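Local coordinates for oxalate biosynthetic component 1 (Burkholderia thailandensis, PDB 5IKY), which acts as a bifunctional enzyme of quorum sensing-dependent oxalate production, combining a serine hydrolase of the alpha/beta hydrolase fold with an additional lyase activity, at residues 574-579 and 642-647. Numbering follows the deposited sequence.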
loop_
_atom_site.group_PDB
_atom_site.type_symbol
_atom_site.label_atom_id
_atom_site.label_comp_id
_atom_site.label_asym_id
_atom_site.label_seq_id
_atom_site.Cartn_x
_atom_site.Cartn_y
_atom_site.Cartn_z
ATOM N N ARG A 574 -6.179 -17.433 21.536
ATOM C CA ARG A 574 -4.962 -16.645 21.682
ATOM C C ARG A 574 -5.276 -15.171 21.923
ATOM O O ARG A 574 -4.556 -14.485 22.650
ATOM C CB ARG A 574 -4.073 -16.803 20.446
ATOM C CG ARG A 574 -3.359 -18.144 20.360
ATOM C CD ARG A 574 -2.530 -18.252 19.085
ATOM N NE ARG A 574 -1.875 -16.990 18.748
ATOM C CZ ARG A 574 -0.737 -16.566 19.290
ATOM N NH1 ARG A 574 -0.117 -17.305 20.201
ATOM N NH2 ARG A 574 -0.218 -15.403 18.922
ATOM N N LEU A 575 -6.350 -14.685 21.308
ATOM C CA LEU A 575 -6.785 -13.311 21.528
ATOM C C LEU A 575 -7.370 -13.167 22.926
ATOM O O LEU A 575 -7.151 -12.161 23.598
ATOM C CB LEU A 575 -7.811 -12.887 20.477
ATOM C CG LEU A 575 -8.390 -11.479 20.648
ATOM C CD1 LEU A 575 -7.280 -10.435 20.700
ATOM C CD2 LEU A 575 -9.368 -11.165 19.530
ATOM N N ALA A 576 -8.106 -14.186 23.360
ATOM C CA ALA A 576 -8.729 -14.177 24.678
ATOM C C ALA A 576 -7.682 -14.181 25.789
ATOM O O ALA A 576 -7.823 -13.477 26.787
ATOM C CB ALA A 576 -9.664 -15.367 24.828
ATOM N N ALA A 577 -6.632 -14.976 25.606
ATOM C CA ALA A 577 -5.566 -15.071 26.596
ATOM C C ALA A 577 -4.794 -13.759 26.698
ATOM O O ALA A 577 -4.424 -13.329 27.791
ATOM C CB ALA A 577 -4.626 -16.215 26.255
ATOM N N HIS A 578 -4.556 -13.127 25.553
ATOM C CA HIS A 578 -3.846 -11.855 25.520
ATOM C C HIS A 578 -4.645 -10.752 26.210
ATOM O O HIS A 578 -4.075 -9.880 26.865
ATOM C CB HIS A 578 -3.535 -11.448 24.081
ATOM C CG HIS A 578 -2.852 -10.121 23.965
ATOM N ND1 HIS A 578 -3.454 -9.020 23.393
ATOM C CD2 HIS A 578 -1.618 -9.716 24.349
ATOM C CE1 HIS A 578 -2.620 -7.997 23.428
ATOM N NE2 HIS A 578 -1.499 -8.393 24.003
ATOM N N LEU A 579 -5.966 -10.796 26.058
ATOM C CA LEU A 579 -6.841 -9.810 26.687
ATOM C C LEU A 579 -6.979 -10.070 28.184
ATOM O O LEU A 579 -7.256 -9.153 28.958
ATOM C CB LEU A 579 -8.221 -9.813 26.028
ATOM C CG LEU A 579 -8.293 -9.326 24.580
ATOM C CD1 LEU A 579 -9.725 -9.385 24.069
ATOM C CD2 LEU A 579 -7.726 -7.920 24.450
ATOM N N VAL A 642 -15.825 -14.515 28.799
ATOM C CA VAL A 642 -16.838 -15.225 29.581
ATOM C C VAL A 642 -16.958 -16.728 29.265
ATOM O O VAL A 642 -16.980 -17.541 30.191
ATOM C CB VAL A 642 -18.233 -14.565 29.415
ATOM C CG1 VAL A 642 -19.337 -15.495 29.900
ATOM C CG2 VAL A 642 -18.281 -13.242 30.160
ATOM N N PRO A 643 -17.030 -17.111 27.972
ATOM C CA PRO A 643 -17.200 -18.548 27.715
ATOM C C PRO A 643 -16.017 -19.396 28.182
ATOM O O PRO A 643 -16.185 -20.586 28.447
ATOM C CB PRO A 643 -17.335 -18.623 26.187
ATOM C CG PRO A 643 -17.709 -17.250 25.759
ATOM C CD PRO A 643 -17.015 -16.340 26.714
ATOM N N ARG A 644 -14.842 -18.784 28.284
ATOM C CA ARG A 644 -13.629 -19.515 28.630
ATOM C C ARG A 644 -13.355 -19.477 30.129
ATOM O O ARG A 644 -12.488 -20.197 30.629
ATOM C CB ARG A 644 -12.436 -18.949 27.858
ATOM C CG ARG A 644 -12.767 -18.609 26.415
ATOM C CD ARG A 644 -11.520 -18.405 25.575
ATOM N NE ARG A 644 -11.853 -17.932 24.233
ATOM C CZ ARG A 644 -12.291 -18.713 23.250
ATOM N NH1 ARG A 644 -12.569 -18.196 22.064
ATOM N NH2 ARG A 644 -12.449 -20.014 23.453
ATOM N N GLY A 645 -14.094 -18.635 30.842
ATOM C CA GLY A 645 -13.978 -18.561 32.286
ATOM C C GLY A 645 -13.078 -17.446 32.781
ATOM O O GLY A 645 -12.808 -17.345 33.978
ATOM N N TYR A 646 -12.607 -16.607 31.864
ATOM C CA TYR A 646 -11.775 -15.470 32.241
ATOM C C TYR A 646 -12.595 -14.389 32.937
ATOM O O TYR A 646 -13.790 -14.235 32.681
ATOM C CB TYR A 646 -11.074 -14.876 31.018
ATOM C CG TYR A 646 -9.996 -15.752 30.424
ATOM C CD1 TYR A 646 -8.893 -16.137 31.175
ATOM C CD2 TYR A 646 -10.071 -16.178 29.105
ATOM C CE1 TYR A 646 -7.901 -16.931 30.631
ATOM C CE2 TYR A 646 -9.085 -16.972 28.552
ATOM C CZ TYR A 646 -8.002 -17.344 29.319
ATOM O OH TYR A 646 -7.019 -18.135 28.771
ATOM N N SER A 647 -11.944 -13.641 33.820
ATOM C CA SER A 647 -12.595 -12.536 34.508
ATOM C C SER A 647 -12.878 -11.387 33.548
ATOM O O SER A 647 -12.027 -11.016 32.740
ATOM C CB SER A 647 -11.733 -12.045 35.674
ATOM O OG SER A 647 -12.201 -10.799 36.164
#
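Ala-576, on the helix 562-579, turns its methyl toward two side chains of 642-647, Arg-644 and Tyr-646. Its CB lies 3.4 Å from Arg-644 NE and 3.6 Å from Arg-644 CD, so the methylene end of the arginine, as well as the start of its guanidinium, passes alongside the small residue. Toward the tyrosine, the same methyl comes to 4.1 Å from Tyr-646 CE2, meeting the ring obliquely in an apolar touch. At the next residue of the helix, Ala-577 CB stands 4.0 Å from Tyr-646 OH, and the ring's far end lies against the helix surface there. Alanine suits both places: the small Ala-576 lets the arginine chain pass close to the helix, and at Ala-577 the phenol end comes down to the helix backbone, with Tyr-646 OH 4.0 Å from Ala-577 CA.

Arg-644 reaches across with its chain extended from CG to NE (chi2 -165°, chi3 -174°), which carries the charged group past Ala-576 to acids one turn back on the same helix. There NH2 makes a salt bridge with Asp-573 and NH1 another with Glu-572, two carboxylates that probably fix the rotation of the guanidinium. Leu-641 backs the contact, touching both Ala-576 and Tyr-646 from helix 629-641.

The turn at Gly-645, between Arg-644 and Tyr-646 in the chain, places the two side chains on the same helix. Gly-645, with a positive phi of 97°, donates its N to Val-642 O at 3.2 Å, while Tyr-646 N bonds to Leu-641 O. Glycine fits this position, where a CB would press on the preceding carbonyl. The arrangement is a Schellman motif closing helix 629-641, whose flanking arginine and tyrosine bind that helix end to helix 562-579 within the cap domain.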